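Local coordinates for ribonucleoside-diphosphate reductase subunit beta (Clostridium botulinum, PDB 6ZJK), which forms the small, diiron-carrying R2 subunit of a ribonucleotide reductase and probably supplies the radical with which the large subunit reduces ribonucleoside diphosphates to deoxyribonucleoside diphosphates, at residues R64-N69 with E238-V243; S128-Q133 with L242-N247; N79-Q84 with K223-S228. All blocks are in the same frame, centred on the assembly; numbering follows the deposited sequence.

Contact 1. Residues R64-N69 with E238-V243. With FE (Fe (III) ion), chain G.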
loop_
_atom_site.group_PDB
_atom_site.type_symbol
_atom_site.label_atom_id
_atom_site.label_comp_id
_atom_site.label_asym_id
_atom_site.label_seq_id
_atom_site.Cartn_x
_atom_site.Cartn_y
_atom_site.Cartn_z
ATOM N N ARG A 64 6.375 11.710 7.093
ATOM C CA ARG A 64 7.783 11.680 7.331
ATOM C C ARG A 64 8.222 10.619 8.300
ATOM O O ARG A 64 9.125 9.893 8.044
ATOM C CB ARG A 64 8.220 13.054 7.758
ATOM C CG ARG A 64 9.670 13.271 8.012
ATOM C CD ARG A 64 9.911 14.717 8.377
ATOM N NE ARG A 64 10.238 15.517 7.213
ATOM C CZ ARG A 64 9.461 16.444 6.671
ATOM N NH1 ARG A 64 8.297 16.748 7.182
ATOM N NH2 ARG A 64 9.874 17.101 5.604
ATOM N N THR A 65 7.533 10.543 9.413
ATOM C CA THR A 65 7.803 9.611 10.467
ATOM C C THR A 65 7.689 8.168 9.999
ATOM O O THR A 65 8.513 7.378 10.262
ATOM C CB THR A 65 6.805 9.852 11.603
ATOM O OG1 THR A 65 7.107 11.077 12.215
ATOM C CG2 THR A 65 6.907 8.809 12.594
ATOM N N MET A 66 6.632 7.886 9.290
ATOM C CA MET A 66 6.366 6.571 8.803
ATOM C C MET A 66 7.456 6.089 7.882
ATOM O O MET A 66 7.919 5.014 8.016
ATOM C CB MET A 66 5.019 6.500 8.160
ATOM C CG MET A 66 3.903 6.531 9.136
ATOM S SD MET A 66 2.316 6.572 8.455
ATOM C CE MET A 66 1.760 4.921 8.561
ATOM N N LEU A 67 7.886 6.916 6.965
ATOM C CA LEU A 67 8.955 6.550 6.113
ATOM C C LEU A 67 10.256 6.337 6.820
ATOM O O LEU A 67 10.978 5.475 6.440
ATOM C CB LEU A 67 9.139 7.576 5.028
ATOM C CG LEU A 67 8.606 7.274 3.663
ATOM C CD1 LEU A 67 7.179 6.905 3.646
ATOM C CD2 LEU A 67 8.831 8.433 2.743
ATOM N N ASN A 68 10.577 7.139 7.810
ATOM C CA ASN A 68 11.802 6.957 8.557
ATOM C C ASN A 68 11.815 5.707 9.457
ATOM O O ASN A 68 12.788 5.354 9.991
ATOM C CB ASN A 68 12.188 8.170 9.383
ATOM C CG ASN A 68 12.577 9.365 8.547
ATOM O OD1 ASN A 68 13.611 9.469 8.005
ATOM N ND2 ASN A 68 11.676 10.238 8.408
ATOM N N ASN A 69 10.682 5.086 9.609
ATOM C CA ASN A 69 10.582 3.861 10.399
ATOM C C ASN A 69 10.783 2.584 9.570
ATOM O O ASN A 69 10.548 1.488 10.095
ATOM C CB ASN A 69 9.218 3.778 11.091
ATOM C CG ASN A 69 9.113 4.680 12.313
ATOM O OD1 ASN A 69 10.116 5.112 12.894
ATOM N ND2 ASN A 69 7.882 4.964 12.706
ATOM N N GLU A 238 3.105 0.251 15.018
ATOM C CA GLU A 238 1.794 0.291 15.600
ATOM C C GLU A 238 1.436 1.608 16.297
ATOM O O GLU A 238 0.364 2.019 16.266
ATOM C CB GLU A 238 1.592 -0.892 16.527
ATOM C CG GLU A 238 0.180 -1.190 16.856
ATOM C CD GLU A 238 -0.540 -1.930 15.756
ATOM O OE1 GLU A 238 -0.422 -3.132 15.580
ATOM O OE2 GLU A 238 -1.188 -1.311 14.982
ATOM N N VAL A 239 2.380 2.235 16.930
ATOM C CA VAL A 239 2.164 3.508 17.544
ATOM C C VAL A 239 1.684 4.541 16.545
ATOM O O VAL A 239 0.765 5.210 16.809
ATOM C CB VAL A 239 3.406 4.001 18.235
ATOM C CG1 VAL A 239 3.217 5.430 18.631
ATOM C CG2 VAL A 239 3.623 3.163 19.454
ATOM N N THR A 240 2.285 4.574 15.369
ATOM C CA THR A 240 1.915 5.453 14.303
ATOM C C THR A 240 0.563 5.117 13.764
ATOM O O THR A 240 -0.154 5.972 13.423
ATOM C CB THR A 240 2.978 5.529 13.205
ATOM O OG1 THR A 240 3.001 4.349 12.426
ATOM C CG2 THR A 240 4.275 5.696 13.773
ATOM N N HIS A 241 0.177 3.860 13.759
ATOM C CA HIS A 241 -1.143 3.498 13.251
ATOM C C HIS A 241 -2.234 3.942 14.213
ATOM O O HIS A 241 -3.306 4.231 13.837
ATOM C CB HIS A 241 -1.303 2.014 12.976
ATOM C CG HIS A 241 -0.331 1.443 11.987
ATOM N ND1 HIS A 241 -0.411 0.154 11.550
ATOM C CD2 HIS A 241 0.718 1.989 11.346
ATOM C CE1 HIS A 241 0.564 -0.076 10.706
ATOM N NE2 HIS A 241 1.281 1.012 10.587
ATOM N N LEU A 242 -1.911 3.936 15.477
ATOM C CA LEU A 242 -2.790 4.352 16.524
ATOM C C LEU A 242 -3.065 5.836 16.403
ATOM O O LEU A 242 -4.141 6.223 16.329
ATOM C CB LEU A 242 -2.084 4.110 17.819
ATOM C CG LEU A 242 -2.776 3.454 18.945
ATOM C CD1 LEU A 242 -3.627 2.342 18.453
ATOM C CD2 LEU A 242 -1.737 2.975 19.919
ATOM N N VAL A 243 -2.040 6.641 16.372
ATOM C CA VAL A 243 -2.214 8.047 16.242
ATOM C C VAL A 243 -2.907 8.441 14.966
ATOM O O VAL A 243 -3.633 9.358 14.950
ATOM C CB VAL A 243 -0.939 8.793 16.351
ATOM C CG1 VAL A 243 -1.250 10.249 16.318
ATOM C CG2 VAL A 243 -0.270 8.469 17.644
HETATM FE FE FE G . -1.222 -1.886 12.502
HETATM O O HOH W 1 5.708 3.642 11.146
HETATM O O HOH W 2 0.838 -2.383 12.919
#
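M66 and T240 meet where residues 64-68 of helix 58-68 run nearly antiparallel to 238-243 of helix 225-255, with 161° between these short axes. The M66 side chain reaches across the gap with CG 4.0 Å from OG1 of T240, and a bend at its last torsion (chi3 100°) lays the terminal methyl beside H241, the residue after T240, CE standing 4.2 Å from CD2 of H241. The approach to the imidazole is oblique. On the other flank of T240 the methyl takes over: CG2 touches the amide nitrogen ND2 of N69 at 3.8 Å and, more loosely, the methyl of T65.

No direct hydrogen bond joins the two segments; a water does so instead. It accepts from ND2 of N69 at 3.0 Å and donates to OG1 of T240, which is also hydrogen-bonded to the main-chain oxygen of D237 one turn back. The threonine hydroxyl is therefore held from its own helix as well as through the bridge.

Behind T240 lies the iron. H241 binds it through ND1 at 2.4 Å, while NE2 at the far side of the ring is hydrogen-bonded to Q136; the two bonds together fix the rotation of the imidazole. E238, one turn earlier, contributes OE2 at 2.5 Å; E137 and E204 bind the same ion, and a water at 2.2 Å from the iron joins them. E238 and H241 are an E-x-x-H pair, matched by E137 and H140 on helix 124-151; two such pairs are characteristic of the carboxylate-bridged diiron site in the ferritin-like bundle of R2 proteins.

Contact 2. Residues S128-Q133 with L242-N247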
loop_
_atom_site.group_PDB
_atom_site.type_symbol
_atom_site.label_atom_id
_atom_site.label_comp_id
_atom_site.label_asym_id
_atom_site.label_seq_id
_atom_site.Cartn_x
_atom_site.Cartn_y
_atom_site.Cartn_z
ATOM N N SER A 128 -3.077 8.657 1.278
ATOM C CA SER A 128 -1.662 8.319 1.204
ATOM C C SER A 128 -1.202 7.616 2.470
ATOM O O SER A 128 -0.493 6.609 2.409
ATOM C CB SER A 128 -0.826 9.562 0.966
ATOM O OG SER A 128 -1.117 10.079 -0.312
ATOM N N LEU A 129 -1.575 8.106 3.628
ATOM C CA LEU A 129 -1.118 7.502 4.862
ATOM C C LEU A 129 -1.684 6.121 5.076
ATOM O O LEU A 129 -1.037 5.285 5.547
ATOM C CB LEU A 129 -1.349 8.402 6.062
ATOM C CG LEU A 129 -0.766 9.809 6.162
ATOM C CD1 LEU A 129 -1.376 10.629 7.260
ATOM C CD2 LEU A 129 0.708 9.873 6.246
ATOM N N LEU A 130 -2.923 5.914 4.728
ATOM C CA LEU A 130 -3.485 4.575 4.876
ATOM C C LEU A 130 -2.822 3.577 3.933
ATOM O O LEU A 130 -2.700 2.391 4.280
ATOM C CB LEU A 130 -5.000 4.595 4.645
ATOM C CG LEU A 130 -5.865 5.327 5.684
ATOM C CD1 LEU A 130 -7.253 5.544 5.120
ATOM C CD2 LEU A 130 -5.961 4.532 6.977
ATOM N N ASN A 131 -2.409 4.025 2.739
ATOM C CA ASN A 131 -1.678 3.152 1.817
ATOM C C ASN A 131 -0.307 2.791 2.381
ATOM O O ASN A 131 0.157 1.659 2.224
ATOM C CB ASN A 131 -1.490 3.837 0.456
ATOM C CG ASN A 131 -2.754 3.888 -0.372
ATOM O OD1 ASN A 131 -3.678 3.107 -0.177
ATOM N ND2 ASN A 131 -2.777 4.791 -1.347
ATOM N N ILE A 132 0.337 3.707 3.054
ATOM C CA ILE A 132 1.586 3.387 3.660
ATOM C C ILE A 132 1.333 2.381 4.796
ATOM O O ILE A 132 2.092 1.508 5.024
ATOM C CB ILE A 132 2.256 4.605 4.229
ATOM C CG1 ILE A 132 2.539 5.633 3.143
ATOM C CG2 ILE A 132 3.540 4.258 4.890
ATOM C CD1 ILE A 132 3.150 6.914 3.645
ATOM N N GLN A 133 0.224 2.543 5.490
ATOM C CA GLN A 133 -0.117 1.662 6.561
ATOM C C GLN A 133 -0.287 0.282 5.997
ATOM O O GLN A 133 0.247 -0.608 6.522
ATOM C CB GLN A 133 -1.381 2.089 7.288
ATOM C CG GLN A 133 -1.735 1.280 8.500
ATOM C CD GLN A 133 -2.996 1.706 9.217
ATOM O OE1 GLN A 133 -3.573 2.746 8.986
ATOM N NE2 GLN A 133 -3.423 0.870 10.116
ATOM N N LEU A 242 -1.911 3.936 15.477
ATOM C CA LEU A 242 -2.790 4.352 16.524
ATOM C C LEU A 242 -3.065 5.836 16.403
ATOM O O LEU A 242 -4.141 6.223 16.329
ATOM C CB LEU A 242 -2.084 4.110 17.819
ATOM C CG LEU A 242 -2.776 3.454 18.945
ATOM C CD1 LEU A 242 -3.627 2.342 18.453
ATOM C CD2 LEU A 242 -1.737 2.975 19.919
ATOM N N VAL A 243 -2.040 6.641 16.372
ATOM C CA VAL A 243 -2.214 8.047 16.242
ATOM C C VAL A 243 -2.907 8.441 14.966
ATOM O O VAL A 243 -3.633 9.358 14.950
ATOM C CB VAL A 243 -0.939 8.793 16.351
ATOM C CG1 VAL A 243 -1.250 10.249 16.318
ATOM C CG2 VAL A 243 -0.270 8.469 17.644
ATOM N N LEU A 244 -2.680 7.718 13.896
ATOM C CA LEU A 244 -3.396 7.987 12.648
ATOM C C LEU A 244 -4.900 7.832 12.840
ATOM O O LEU A 244 -5.675 8.747 12.530
ATOM C CB LEU A 244 -2.888 7.072 11.525
ATOM C CG LEU A 244 -3.558 7.102 10.138
ATOM C CD1 LEU A 244 -3.549 8.510 9.567
ATOM C CD2 LEU A 244 -2.859 6.169 9.181
ATOM N N PHE A 245 -5.319 6.706 13.394
ATOM C CA PHE A 245 -6.733 6.474 13.638
ATOM C C PHE A 245 -7.318 7.430 14.703
ATOM O O PHE A 245 -8.399 7.825 14.607
ATOM C CB PHE A 245 -7.069 5.001 13.871
ATOM C CG PHE A 245 -7.316 4.239 12.596
ATOM C CD1 PHE A 245 -6.308 3.900 11.799
ATOM C CD2 PHE A 245 -8.565 3.934 12.187
ATOM C CE1 PHE A 245 -6.525 3.259 10.636
ATOM C CE2 PHE A 245 -8.786 3.289 11.011
ATOM C CZ PHE A 245 -7.764 2.951 10.244
ATOM N N GLN A 246 -6.552 7.798 15.689
ATOM C CA GLN A 246 -7.006 8.807 16.653
ATOM C C GLN A 246 -7.393 10.111 15.944
ATOM O O GLN A 246 -8.445 10.704 16.219
ATOM C CB GLN A 246 -5.905 9.049 17.698
ATOM C CG GLN A 246 -5.791 7.932 18.764
ATOM C CD GLN A 246 -4.561 8.053 19.683
ATOM O OE1 GLN A 246 -3.774 9.005 19.571
ATOM N NE2 GLN A 246 -4.410 7.086 20.623
ATOM N N ASN A 247 -6.545 10.565 15.022
ATOM C CA ASN A 247 -6.809 11.801 14.293
ATOM C C ASN A 247 -7.929 11.651 13.273
ATOM O O ASN A 247 -8.742 12.567 13.101
ATOM C CB ASN A 247 -5.535 12.271 13.618
ATOM C CG ASN A 247 -4.676 13.044 14.560
ATOM O OD1 ASN A 247 -4.829 14.250 14.663
ATOM N ND2 ASN A 247 -3.764 12.382 15.233
#
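L244 of helix 225-255 points into the face that helix 124-151 presents to it, and the two segments, 128-133 and 242-247, pack as antiparallel neighbours (149° between their directions) in the core of the ferritin-like bundle. Iron ligands follow on helix 124-151 (E137, H140) and precede on helix 225-255 (E238, H241), so this apolar layer continues directly from the diiron site. The conformation of L244 explains its reach: CG lies opposite the backbone N (chi1 176°), which sends the fork of the side chain out across the interface. One branch, CD1, meets CD1 of L129 at 3.8 Å; the other, CD2, turns to L130 and Q133. CB as well as CD1 of L129 rests against the L244 fork.

F245, next along the helix, brings its ring to L130 and Q133. The near end of the ring, CE1, lies 3.9 Å from CD2 of L130, the methyl coming in obliquely while the two side chains cross at about a right angle. I197 and N200 of helix 190-220 also touch this phenylalanine, so helices 124-151 and 190-220 both pack on this ring of helix 225-255.

Q133 is the polar exception. Its chain is fully extended from the backbone, chi1 and chi2 both near 180°, and it carries the amide past L244 toward the metal; the nitrogen side, NE2, comes within about 4 Å of an iron ion. The amide stands almost perpendicular to the phenyl group, their planes 87° apart. Its oxygen is buried by the contact and has no hydrogen-bonding partner in the model. What surrounds it here is carbon: OE1 sits 3.5 Å from CD2 of L244 and, close to the ring plane at the phenyl edge, 3.4 Å from CE1 of F245.

Contact 3. Residues N79-Q84 with K223-S228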
loop_
_atom_site.group_PDB
_atom_site.type_symbol
_atom_site.label_atom_id
_atom_site.label_comp_id
_atom_site.label_asym_id
_atom_site.label_seq_id
_atom_site.Cartn_x
_atom_site.Cartn_y
_atom_site.Cartn_z
ATOM N N ASN A 79 19.753 -16.204 14.646
ATOM C CA ASN A 79 20.649 -17.320 14.919
ATOM C C ASN A 79 20.515 -17.807 16.356
ATOM O O ASN A 79 20.574 -19.014 16.604
ATOM C CB ASN A 79 22.090 -16.919 14.619
ATOM C CG ASN A 79 22.428 -17.001 13.140
ATOM O OD1 ASN A 79 21.558 -17.231 12.291
ATOM N ND2 ASN A 79 23.701 -16.799 12.820
ATOM N N GLU A 80 20.313 -16.891 17.312
ATOM C CA GLU A 80 20.181 -17.310 18.707
ATOM C C GLU A 80 18.836 -17.980 18.962
ATOM O O GLU A 80 18.756 -18.942 19.736
ATOM C CB GLU A 80 20.360 -16.114 19.652
ATOM C CG GLU A 80 21.797 -15.631 19.795
ATOM C CD GLU A 80 22.747 -16.756 20.184
ATOM O OE1 GLU A 80 22.516 -17.394 21.239
ATOM O OE2 GLU A 80 23.715 -17.012 19.433
ATOM N N ASP A 81 17.779 -17.518 18.289
ATOM C CA ASP A 81 16.466 -18.127 18.466
ATOM C C ASP A 81 16.392 -19.530 17.859
ATOM O O ASP A 81 15.634 -20.375 18.356
ATOM C CB ASP A 81 15.382 -17.246 17.840
ATOM C CG ASP A 81 15.247 -15.877 18.542
ATOM O OD1 ASP A 81 16.228 -15.412 19.175
ATOM O OD2 ASP A 81 14.131 -15.302 18.514
ATOM N N ILE A 82 17.177 -19.812 16.814
ATOM C CA ILE A 82 17.201 -21.169 16.262
ATOM C C ILE A 82 17.648 -22.168 17.322
ATOM O O ILE A 82 17.047 -23.237 17.486
ATOM C CB ILE A 82 18.113 -21.218 15.025
ATOM C CG1 ILE A 82 17.569 -20.290 13.922
ATOM C CG2 ILE A 82 18.217 -22.632 14.533
ATOM C CD1 ILE A 82 18.463 -20.181 12.703
ATOM N N LYS A 83 18.668 -21.807 18.101
ATOM C CA LYS A 83 19.126 -22.793 19.076
ATOM C C LYS A 83 18.150 -22.906 20.245
ATOM O O LYS A 83 17.887 -24.008 20.738
ATOM C CB LYS A 83 20.504 -22.391 19.605
ATOM C CG LYS A 83 21.455 -21.724 18.595
ATOM C CD LYS A 83 22.907 -22.094 18.920
ATOM C CE LYS A 83 23.877 -20.923 18.778
ATOM N NZ LYS A 83 25.315 -21.311 18.789
ATOM N N GLN A 84 17.418 -21.852 20.611
ATOM C CA GLN A 84 16.580 -21.871 21.808
ATOM C C GLN A 84 15.194 -22.462 21.570
ATOM O O GLN A 84 14.565 -22.940 22.524
ATOM C CB GLN A 84 16.425 -20.451 22.343
ATOM C CG GLN A 84 17.749 -19.772 22.565
ATOM C CD GLN A 84 17.606 -18.422 23.214
ATOM O OE1 GLN A 84 17.098 -17.474 22.606
ATOM N NE2 GLN A 84 18.079 -18.316 24.451
ATOM N N LYS A 223 14.714 -15.910 26.477
ATOM C CA LYS A 223 14.190 -16.851 25.494
ATOM C C LYS A 223 13.638 -16.084 24.291
ATOM O O LYS A 223 12.862 -15.136 24.457
ATOM C CB LYS A 223 13.109 -17.737 26.136
ATOM C CG LYS A 223 13.626 -18.633 27.294
ATOM C CD LYS A 223 12.495 -19.242 28.173
ATOM C CE LYS A 223 13.054 -20.141 29.294
ATOM N NZ LYS A 223 12.075 -20.488 30.382
ATOM N N MET A 224 14.037 -16.501 23.080
ATOM C CA MET A 224 13.551 -15.915 21.823
ATOM C C MET A 224 13.781 -14.407 21.767
ATOM O O MET A 224 12.865 -13.638 21.484
ATOM C CB MET A 224 12.067 -16.228 21.588
ATOM C CG MET A 224 11.737 -17.715 21.703
ATOM S SD MET A 224 12.653 -18.818 20.582
ATOM C CE MET A 224 11.946 -18.375 18.978
ATOM N N THR A 225 15.023 -13.982 22.024
ATOM C CA THR A 225 15.301 -12.550 22.133
ATOM C C THR A 225 15.208 -11.842 20.783
ATOM O O THR A 225 14.739 -10.705 20.710
ATOM C CB THR A 225 16.687 -12.329 22.732
ATOM O OG1 THR A 225 17.583 -13.270 22.155
ATOM C CG2 THR A 225 16.656 -12.589 24.232
ATOM N N ALA A 226 15.652 -12.487 19.700
ATOM C CA ALA A 226 15.626 -11.790 18.416
ATOM C C ALA A 226 14.223 -11.743 17.828
ATOM O O ALA A 226 13.902 -10.816 17.078
ATOM C CB ALA A 226 16.589 -12.442 17.425
ATOM N N THR A 227 13.379 -12.723 18.155
ATOM C CA THR A 227 11.959 -12.603 17.852
ATOM C C THR A 227 11.372 -11.366 18.538
ATOM O O THR A 227 10.533 -10.660 17.964
ATOM C CB THR A 227 11.263 -13.907 18.267
ATOM O OG1 THR A 227 11.690 -14.967 17.385
ATOM C CG2 THR A 227 9.758 -13.803 18.212
ATOM N N SER A 228 11.860 -11.051 19.736
ATOM C CA SER A 228 11.354 -9.886 20.439
ATOM C C SER A 228 11.801 -8.606 19.734
ATOM O O SER A 228 11.008 -7.673 19.582
ATOM C CB SER A 228 11.814 -9.939 21.898
ATOM O OG SER A 228 11.789 -8.672 22.520
#
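D81 drives its carboxylate over the first turn of helix 225-255, overlapping M224, A226 and T227 and occupying the place where the backbone N-H groups of a helix start point outward. OD1 accepts from the N of A226 at 3.0 Å, on its syn side and only 17° out of the carboxylate plane. OD2 takes two bonds from one residue: the N of T227 at 2.7 Å, tilted further from the plane at 31°, and the hydroxyl OG1 of T227, also at 2.7 Å, which arrives nearly along the C-O bond direction. Three donors thus grip the two oxygens and hold the carboxylate from turning. The helix dipole and these N-H groups would be expected to favour its negative charge.

Around this polar core the packing is close. The methionine chain of M224 folds back at chi2 and chi3, bringing CE to 3.8 Å from CB of D81, and the methyl of A226 lies 3.5 Å from OD1. One turn on, Q84 adds a fourth bond: the N of M224 donates to its OE1 at 3.2 Å, coming from above the carbonyl plane. NE2 is hydrogen-bonded to the backbone oxygen of G222, so both ends of the Q84 amide bind the chain just before the helix.

M224 itself occupies the N-cap position, yet the carboxylate comes from a residue more than a hundred positions earlier. A side chain distant in sequence, D81 of helix 79-84, thus binds the N-H groups of the first turn of helix 225-255, as the side chain of an N-cap residue commonly does.

How the contacts relate
One long helix, 225-255, runs through all three contacts: contact 3 secures its beginning, whereas contacts 1 and 2 lie further along it, side by side, and share L242 and V243. Their centres are 8 Å apart, and they touch through H241 and Q133, whose ND1 and NE2 lie 3.4 Å apart, and through M66, which packs on I132. Contact 1 supplies iron ligands, while contact 2 brings Q133 to about 4 Å from an iron ion. Contact 3 is remote, its centre about 26 Å from that of contact 1 and 31 Å from that of contact 2. Thus one helix can carry metal ligands, core packing and an end whose first N-H groups are bound by a distant carboxylate.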